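Local coordinates for protein putative NADPH:quinone reductase (Bacillus thuringiensis, PDB 3GMS) that probably catalyses the NADPH-dependent reduction of quinones, as a member of the zinc-binding dehydrogenase family, although its function is not established, at residues A[18-23]-A[50-55]; A[42-47]-A[311-316]; A[121-126]-A[326-331]. One frame throughout, in Å; residues are numbered along the deposited sequence.

In the fold
Contacts 1 to 3 form a layered path through the domain that carries both chain ends. Contact 2 is in the middle, its centre about 11 Å from the centres of contacts 1 and 3, which lie about 19 Å apart, centre to centre, and do not touch. Helix 310-318 serves contact 2 and also packs on contact 1, where K311 CE is 3.1 Å from L20 O. Contacts 2 and 3 share a sheet: strand 34-43 runs antiparallel to strand 326-330, with probable hydrogen bonds from L329 N to R42 O (2.8 Å) and from I44 N to V327 O (2.9 Å).

Contact 1. Residues A[18-23]-A[50-55]; sequences DVLQVE and IPITGA
T53 OG1, one residue on from the I52 that meets V19 and L20, gives its proton to I50 O at 2.6 Å. It approaches in the carbonyl plane, on a lone pair, with a C=O...donor angle of 140°. T53 OG1 in turn accepts a weak bond from A55 N, and this helps to fasten the 50-55 turn from within. T53 points its CB away from segment 18-23, while I52 points toward it.

Across the gap everything is aliphatic. I52 CG2, set anti to the backbone N, comes against V19 CG2 at 3.5 Å as the two side chains slide past each other in opposite directions. The other branch of I52 reaches L20: its CD1 lies 4.0 Å from L20 CD2, and these side chains cross at about a right angle. V19 closes helix 16-19 and L20 leads into strand 20-26, so I52 is placed against the junction of the two. F10 of strand 4-10 touches both V19 and I52, and I52 is also tied by its backbone to G14.

With no hydrogen bond between the two segments and 119 Å² buried in total, their direct attachment is purely apolar, while the T53 hydroxyl is used within the turn.

Contact 2. Residues A[42-47]-A[311-316]; sequences RPINPS and KAAVDV
I44 meets A313 and V314 without any ring, amide or guanidinium group between them; the flat groups nearby are the indole of W99, which touches I44 from a neighbouring loop, and the ring of Y305, which touches A313. The contact itself is methyl against methyl. I44 points its side chain toward the helix, with CG1 anti to the carbonyl carbon and the chain continuing extended (chi2 174°), and this carries CD1 to the helix surface. There it sits 3.4 Å from A313 CB, closer than carbon pairs usually come, so the packing is tight at this point. The same CD1 also lies over the backbone of the helix, 4.1 Å from A313 C, and reaches V314 CG2 at 4.2 Å. One methyl therefore rests between two successive helix residues; A313 points its CB toward segment 42-47, whereas V314 adds one branch from beside it.

Helix 310-318 is the crossover of a beta-alpha-beta unit whose parallel strands, 301-306 and 326-330, are neighbours in the mixed sheet. Segment 42-47 runs on from strand 34-43, the antiparallel partner of 326-330, and through I44 the helix packs against this chain as well as its own two strands. A313 continues this layer onto L329 and Y305.

The polar residues beside I44 turn to other partners. R42 is held by the carbonyl oxygens of T98, Q100 and L329 and by S331 OG, while the amide of N45 bonds to E69 OE1 through ND2. Near the N-terminal end of the helix, K311 NZ bonds to K17 O.

Contact 3. Residues A[121-126]-A[326-331]; sequences TAAQMY and KVFLTS
This is a buried packing contact with an amide at a ring edge, where the type I turn from A122 to M125 that continues helix 119-122 meets strand 326-330 of the mixed sheet. Q124 and F328 carry the larger part of it. The extended chain of Q124 (chi2 177°) crosses F328 at about a right angle and brings NE2 to 3.6 Å from F328 CZ, at the ring edge and in the ring plane; amide and ring planes are 76° apart. Q124 CG adds apolar contact, 3.9 Å from the same CZ. The N-H groups are spent on F120 O and M299 O, two bonds that fix the rotation of the amide. Its other end, OE1, lies 3.7 Å from K326 CE, where the charge of the lysine probably makes the CH2 a mildly favourable neighbour; K326 bends at chi2 and chi3, and its NZ goes on to bond N45 OD1. A123 CB touches F328 CE1 obliquely at 4.1 Å. The turn sets A123 and Q124 side by side, both pointing toward the strand.

F120 stacks edge-to-face with F328, V41 and P43 of strand 34-43 also touch that phenylalanine, and M125 packs on helix 277-292, while V327 and L329 of the strand lie against helix 310-318.

Contact 1. Residues A[18-23]-A[50-55]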
loop_
_atom_site.group_PDB
_atom_site.type_symbol
_atom_site.label_atom_id
_atom_site.label_comp_id
_atom_site.label_asym_id
_atom_site.label_seq_id
_atom_site.Cartn_x
_atom_site.Cartn_y
_atom_site.Cartn_z
ATOM N N ASP A 18 19.869 -9.530 7.623
ATOM C CA ASP A 18 21.323 -9.281 7.661
ATOM C C ASP A 18 21.670 -7.816 7.914
ATOM O O ASP A 18 22.696 -7.528 8.528
ATOM C CB ASP A 18 21.984 -9.777 6.370
ATOM C CG ASP A 18 21.902 -11.290 6.224
ATOM O OD1 ASP A 18 22.091 -11.959 7.252
ATOM O OD2 ASP A 18 21.657 -11.805 5.113
ATOM N N VAL A 19 20.809 -6.891 7.470
ATOM C CA VAL A 19 21.222 -5.478 7.423
ATOM C C VAL A 19 20.541 -4.514 8.383
ATOM O O VAL A 19 21.087 -3.454 8.660
ATOM C CB VAL A 19 21.192 -4.915 5.968
ATOM C CG1 VAL A 19 22.173 -5.713 5.060
ATOM C CG2 VAL A 19 19.774 -4.981 5.386
ATOM N N LEU A 20 19.384 -4.893 8.929
ATOM C CA LEU A 20 18.665 -4.000 9.824
ATOM C C LEU A 20 19.374 -3.890 11.176
ATOM O O LEU A 20 19.757 -4.910 11.762
ATOM C CB LEU A 20 17.204 -4.444 10.008
ATOM C CG LEU A 20 16.307 -4.306 8.769
ATOM C CD1 LEU A 20 14.948 -4.883 8.999
ATOM C CD2 LEU A 20 16.197 -2.845 8.340
ATOM N N GLN A 21 19.567 -2.668 11.651
ATOM C CA GLN A 21 20.191 -2.448 12.969
ATOM C C GLN A 21 19.335 -1.558 13.850
ATOM O O GLN A 21 18.675 -0.629 13.355
ATOM C CB GLN A 21 21.568 -1.786 12.837
ATOM C CG GLN A 21 22.490 -2.441 11.846
ATOM C CD GLN A 21 23.951 -2.057 12.067
ATOM O OE1 GLN A 21 24.823 -2.924 12.081
ATOM N NE2 GLN A 21 24.219 -0.762 12.249
ATOM N N VAL A 22 19.344 -1.830 15.150
ATOM C CA VAL A 22 18.685 -0.948 16.096
ATOM C C VAL A 22 19.720 0.051 16.614
ATOM O O VAL A 22 20.757 -0.376 17.144
ATOM C CB VAL A 22 18.092 -1.745 17.287
ATOM C CG1 VAL A 22 17.467 -0.804 18.287
ATOM C CG2 VAL A 22 17.111 -2.809 16.801
ATOM N N GLU A 23 19.464 1.358 16.463
ATOM C CA GLU A 23 20.446 2.388 16.784
ATOM C C GLU A 23 19.782 3.582 17.467
ATOM O O GLU A 23 18.570 3.617 17.611
ATOM C CB GLU A 23 21.181 2.873 15.505
ATOM C CG GLU A 23 21.976 1.780 14.736
ATOM C CD GLU A 23 22.537 2.260 13.396
ATOM O OE1 GLU A 23 22.553 3.478 13.148
ATOM O OE2 GLU A 23 22.956 1.429 12.575
ATOM N N ILE A 50 11.032 -3.991 0.185
ATOM C CA ILE A 50 11.646 -3.902 -1.143
ATOM C C ILE A 50 12.856 -2.930 -1.192
ATOM O O ILE A 50 13.927 -3.297 -1.711
ATOM C CB ILE A 50 10.574 -3.566 -2.228
ATOM C CG1 ILE A 50 9.539 -4.694 -2.300
ATOM C CG2 ILE A 50 11.251 -3.340 -3.615
ATOM C CD1 ILE A 50 8.421 -4.460 -3.336
ATOM N N PRO A 51 12.727 -1.704 -0.630
ATOM C CA PRO A 51 13.916 -0.850 -0.708
ATOM C C PRO A 51 15.137 -1.393 0.043
ATOM O O PRO A 51 16.277 -1.072 -0.331
ATOM C CB PRO A 51 13.486 0.467 -0.050
ATOM C CG PRO A 51 11.993 0.357 0.190
ATOM C CD PRO A 51 11.505 -0.975 -0.242
ATOM N N ILE A 52 14.906 -2.181 1.099
ATOM C CA ILE A 52 15.994 -2.691 1.900
ATOM C C ILE A 52 16.839 -3.600 1.010
ATOM O O ILE A 52 18.045 -3.606 1.128
ATOM C CB ILE A 52 15.513 -3.468 3.142
ATOM C CG1 ILE A 52 14.598 -2.568 3.995
ATOM C CG2 ILE A 52 16.713 -3.944 3.974
ATOM C CD1 ILE A 52 13.881 -3.319 5.131
ATOM N N THR A 53 16.193 -4.364 0.134
ATOM C CA THR A 53 16.881 -5.338 -0.702
ATOM C C THR A 53 17.781 -4.761 -1.798
ATOM O O THR A 53 18.534 -5.519 -2.417
ATOM C CB THR A 53 15.899 -6.241 -1.432
ATOM O OG1 THR A 53 15.171 -5.448 -2.382
ATOM C CG2 THR A 53 14.973 -6.926 -0.457
ATOM N N GLY A 54 17.709 -3.453 -2.043
ATOM C CA GLY A 54 18.528 -2.819 -3.065
ATOM C C GLY A 54 17.906 -2.719 -4.437
ATOM O O GLY A 54 18.538 -2.177 -5.348
ATOM N N ALA A 55 16.690 -3.238 -4.602
ATOM C CA ALA A 55 15.938 -3.087 -5.871
ATOM C C ALA A 55 15.913 -1.641 -6.431
ATOM O O ALA A 55 15.837 -1.465 -7.647
ATOM C CB ALA A 55 14.519 -3.629 -5.733
#

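Contact 2. Residues A[42-47]-A[311-316]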
loop_
_atom_site.group_PDB
_atom_site.type_symbol
_atom_site.label_atom_id
_atom_site.label_comp_id
_atom_site.label_asym_id
_atom_site.label_seq_id
_atom_site.Cartn_x
_atom_site.Cartn_y
_atom_site.Cartn_z
ATOM N N ARG A 42 3.464 1.393 13.506
ATOM C CA ARG A 42 3.612 1.324 12.014
ATOM C C ARG A 42 3.378 -0.120 11.575
ATOM O O ARG A 42 3.819 -1.033 12.283
ATOM C CB ARG A 42 5.030 1.699 11.503
ATOM C CG ARG A 42 5.762 2.757 12.311
ATOM C CD ARG A 42 6.536 2.094 13.440
ATOM N NE ARG A 42 7.328 3.000 14.293
ATOM C CZ ARG A 42 7.407 2.914 15.622
ATOM N NH1 ARG A 42 6.699 2.031 16.324
ATOM N NH2 ARG A 42 8.187 3.777 16.282
ATOM N N PRO A 43 2.780 -0.325 10.384
ATOM C CA PRO A 43 2.686 -1.675 9.844
ATOM C C PRO A 43 4.045 -2.041 9.248
ATOM O O PRO A 43 4.858 -1.163 8.923
ATOM C CB PRO A 43 1.641 -1.510 8.732
ATOM C CG PRO A 43 2.017 -0.146 8.104
ATOM C CD PRO A 43 2.352 0.693 9.399
ATOM N N ILE A 44 4.293 -3.340 9.114
ATOM C CA ILE A 44 5.357 -3.818 8.259
ATOM C C ILE A 44 4.711 -4.239 6.946
ATOM O O ILE A 44 4.107 -5.310 6.835
ATOM C CB ILE A 44 6.140 -4.977 8.903
ATOM C CG1 ILE A 44 6.834 -4.434 10.178
ATOM C CG2 ILE A 44 7.177 -5.547 7.871
ATOM C CD1 ILE A 44 7.550 -5.508 11.042
ATOM N N ASN A 45 4.780 -3.370 5.954
ATOM C CA ASN A 45 4.242 -3.739 4.654
ATOM C C ASN A 45 5.314 -4.452 3.820
ATOM O O ASN A 45 6.463 -4.051 3.839
ATOM C CB ASN A 45 3.784 -2.492 3.876
ATOM C CG ASN A 45 2.628 -1.719 4.573
ATOM O OD1 ASN A 45 1.743 -2.320 5.168
ATOM N ND2 ASN A 45 2.630 -0.390 4.444
ATOM N N PRO A 46 4.928 -5.488 3.036
ATOM C CA PRO A 46 5.877 -6.012 2.040
ATOM C C PRO A 46 6.569 -4.917 1.213
ATOM O O PRO A 46 7.766 -5.045 0.889
ATOM C CB PRO A 46 4.998 -6.956 1.175
ATOM C CG PRO A 46 3.992 -7.499 2.147
ATOM C CD PRO A 46 3.635 -6.184 2.964
ATOM N N SER A 47 5.884 -3.815 0.910
ATOM C CA SER A 47 6.500 -2.722 0.161
ATOM C C SER A 47 7.530 -1.892 0.955
ATOM O O SER A 47 8.354 -1.170 0.367
ATOM C CB SER A 47 5.417 -1.769 -0.415
ATOM O OG SER A 47 4.616 -1.272 0.643
ATOM N N LYS A 311 13.741 -7.467 13.760
ATOM C CA LYS A 311 14.161 -8.636 12.996
ATOM C C LYS A 311 13.181 -9.796 13.116
ATOM O O LYS A 311 12.864 -10.430 12.122
ATOM C CB LYS A 311 15.570 -9.080 13.371
ATOM C CG LYS A 311 16.615 -8.113 12.845
ATOM C CD LYS A 311 18.014 -8.621 13.186
ATOM C CE LYS A 311 19.061 -7.872 12.378
ATOM N NZ LYS A 311 20.379 -8.601 12.384
ATOM N N ALA A 312 12.694 -10.043 14.324
ATOM C CA ALA A 312 11.721 -11.149 14.538
ATOM C C ALA A 312 10.447 -10.853 13.761
ATOM O O ALA A 312 9.858 -11.721 13.130
ATOM C CB ALA A 312 11.422 -11.334 16.026
ATOM N N ALA A 313 10.034 -9.602 13.805
ATOM C CA ALA A 313 8.807 -9.186 13.122
ATOM C C ALA A 313 8.898 -9.387 11.613
ATOM O O ALA A 313 7.975 -9.882 10.967
ATOM C CB ALA A 313 8.468 -7.713 13.485
ATOM N N VAL A 314 10.037 -9.005 11.046
ATOM C CA VAL A 314 10.222 -9.116 9.617
ATOM C C VAL A 314 10.217 -10.569 9.196
ATOM O O VAL A 314 9.583 -10.902 8.200
ATOM C CB VAL A 314 11.465 -8.302 9.118
ATOM C CG1 VAL A 314 11.761 -8.634 7.670
ATOM C CG2 VAL A 314 11.165 -6.802 9.259
ATOM N N ASP A 315 10.846 -11.438 9.998
ATOM C CA ASP A 315 10.831 -12.873 9.718
ATOM C C ASP A 315 9.408 -13.447 9.615
ATOM O O ASP A 315 9.115 -14.270 8.739
ATOM C CB ASP A 315 11.662 -13.608 10.770
ATOM C CG ASP A 315 11.585 -15.115 10.622
ATOM O OD1 ASP A 315 12.159 -15.648 9.641
ATOM O OD2 ASP A 315 10.940 -15.755 11.482
ATOM N N VAL A 316 8.509 -12.989 10.493
ATOM C CA VAL A 316 7.103 -13.400 10.431
ATOM C C VAL A 316 6.483 -12.950 9.104
ATOM O O VAL A 316 5.812 -13.736 8.406
ATOM C CB VAL A 316 6.313 -12.854 11.658
ATOM C CG1 VAL A 316 4.794 -13.107 11.523
ATOM C CG2 VAL A 316 6.845 -13.480 12.962
#

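Contact 3. Residues A[121-126]-A[326-331]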
loop_
_atom_site.group_PDB
_atom_site.type_symbol
_atom_site.label_atom_id
_atom_site.label_comp_id
_atom_site.label_asym_id
_atom_site.label_seq_id
_atom_site.Cartn_x
_atom_site.Cartn_y
_atom_site.Cartn_z
ATOM N N THR A 121 -5.897 0.853 12.705
ATOM C CA THR A 121 -6.581 1.226 11.477
ATOM C C THR A 121 -5.858 2.411 10.849
ATOM O O THR A 121 -5.565 2.404 9.650
ATOM C CB THR A 121 -8.069 1.536 11.801
ATOM O OG1 THR A 121 -8.659 0.342 12.309
ATOM C CG2 THR A 121 -8.809 1.977 10.524
ATOM N N ALA A 122 -5.578 3.462 11.645
ATOM C CA ALA A 122 -4.886 4.626 11.124
ATOM C C ALA A 122 -3.525 4.290 10.505
ATOM O O ALA A 122 -3.130 4.832 9.459
ATOM C CB ALA A 122 -4.700 5.683 12.258
ATOM N N ALA A 123 -2.839 3.353 11.132
ATOM C CA ALA A 123 -1.514 2.975 10.687
ATOM C C ALA A 123 -1.514 2.289 9.300
ATOM O O ALA A 123 -0.437 1.980 8.749
ATOM C CB ALA A 123 -0.871 2.061 11.760
ATOM N N GLN A 124 -2.705 1.976 8.782
ATOM C CA GLN A 124 -2.863 1.280 7.501
ATOM C C GLN A 124 -3.521 2.140 6.437
ATOM O O GLN A 124 -3.844 1.651 5.322
ATOM C CB GLN A 124 -3.666 -0.019 7.686
ATOM C CG GLN A 124 -3.013 -1.075 8.563
ATOM C CD GLN A 124 -3.956 -2.247 8.708
ATOM O OE1 GLN A 124 -4.092 -3.041 7.789
ATOM N NE2 GLN A 124 -4.688 -2.292 9.805
ATOM N N MET A 125 -3.661 3.445 6.735
ATOM C CA MET A 125 -4.478 4.339 5.906
ATOM C C MET A 125 -3.846 4.769 4.564
ATOM O O MET A 125 -4.563 5.175 3.654
ATOM C CB MET A 125 -4.860 5.595 6.713
ATOM C CG MET A 125 -5.925 6.568 6.079
ATOM S SD MET A 125 -7.644 5.933 6.163
ATOM C CE MET A 125 -7.844 5.818 7.904
ATOM N N TYR A 126 -2.522 4.675 4.458
ATOM C CA TYR A 126 -1.799 5.300 3.351
ATOM C C TYR A 126 -1.591 4.377 2.169
ATOM O O TYR A 126 -2.267 4.476 1.176
ATOM C CB TYR A 126 -0.480 5.851 3.872
ATOM C CG TYR A 126 0.463 6.498 2.859
ATOM C CD1 TYR A 126 -0.007 7.132 1.679
ATOM C CD2 TYR A 126 1.830 6.531 3.140
ATOM C CE1 TYR A 126 0.899 7.738 0.797
ATOM C CE2 TYR A 126 2.742 7.139 2.278
ATOM C CZ TYR A 126 2.260 7.743 1.111
ATOM O OH TYR A 126 3.153 8.344 0.247
ATOM N N LYS A 326 -2.033 -8.138 9.458
ATOM C CA LYS A 326 -0.905 -7.236 9.430
ATOM C C LYS A 326 -0.016 -7.310 10.694
ATOM O O LYS A 326 -0.535 -7.349 11.795
ATOM C CB LYS A 326 -1.484 -5.825 9.292
ATOM C CG LYS A 326 -0.477 -4.793 8.876
ATOM C CD LYS A 326 0.011 -5.007 7.431
ATOM C CE LYS A 326 -0.942 -4.454 6.410
ATOM N NZ LYS A 326 -0.293 -4.460 5.080
ATOM N N VAL A 327 1.315 -7.348 10.521
ATOM C CA VAL A 327 2.233 -7.304 11.626
ATOM C C VAL A 327 2.610 -5.840 11.868
ATOM O O VAL A 327 2.801 -5.098 10.917
ATOM C CB VAL A 327 3.507 -8.102 11.290
ATOM C CG1 VAL A 327 4.512 -8.044 12.476
ATOM C CG2 VAL A 327 3.120 -9.570 10.958
ATOM N N PHE A 328 2.680 -5.416 13.113
ATOM C CA PHE A 328 3.025 -4.021 13.427
ATOM C C PHE A 328 4.193 -3.874 14.352
ATOM O O PHE A 328 4.439 -4.749 15.211
ATOM C CB PHE A 328 1.819 -3.329 14.109
ATOM C CG PHE A 328 0.584 -3.254 13.260
ATOM C CD1 PHE A 328 0.296 -2.091 12.520
ATOM C CD2 PHE A 328 -0.327 -4.310 13.220
ATOM C CE1 PHE A 328 -0.852 -2.026 11.747
ATOM C CE2 PHE A 328 -1.483 -4.257 12.407
ATOM C CZ PHE A 328 -1.748 -3.102 11.684
ATOM N N LEU A 329 4.852 -2.711 14.232
ATOM C CA LEU A 329 5.913 -2.279 15.143
ATOM C C LEU A 329 5.351 -1.221 16.025
ATOM O O LEU A 329 4.866 -0.198 15.533
ATOM C CB LEU A 329 7.090 -1.686 14.358
ATOM C CG LEU A 329 7.874 -2.692 13.497
ATOM C CD1 LEU A 329 8.793 -2.008 12.479
ATOM C CD2 LEU A 329 8.636 -3.811 14.331
ATOM N N THR A 330 5.366 -1.465 17.342
ATOM C CA THR A 330 4.610 -0.575 18.209
ATOM C C THR A 330 5.580 0.091 19.186
ATOM O O THR A 330 6.675 -0.441 19.444
ATOM C CB THR A 330 3.472 -1.312 18.973
ATOM O OG1 THR A 330 4.051 -2.288 19.851
ATOM C CG2 THR A 330 2.464 -1.987 18.021
ATOM N N SER A 331 5.193 1.248 19.712
ATOM C CA SER A 331 6.079 2.003 20.597
ATOM C C SER A 331 5.324 2.665 21.732
ATOM O O SER A 331 5.567 3.820 22.033
ATOM C CB SER A 331 6.829 3.076 19.797
ATOM O OG SER A 331 7.841 2.518 18.981
#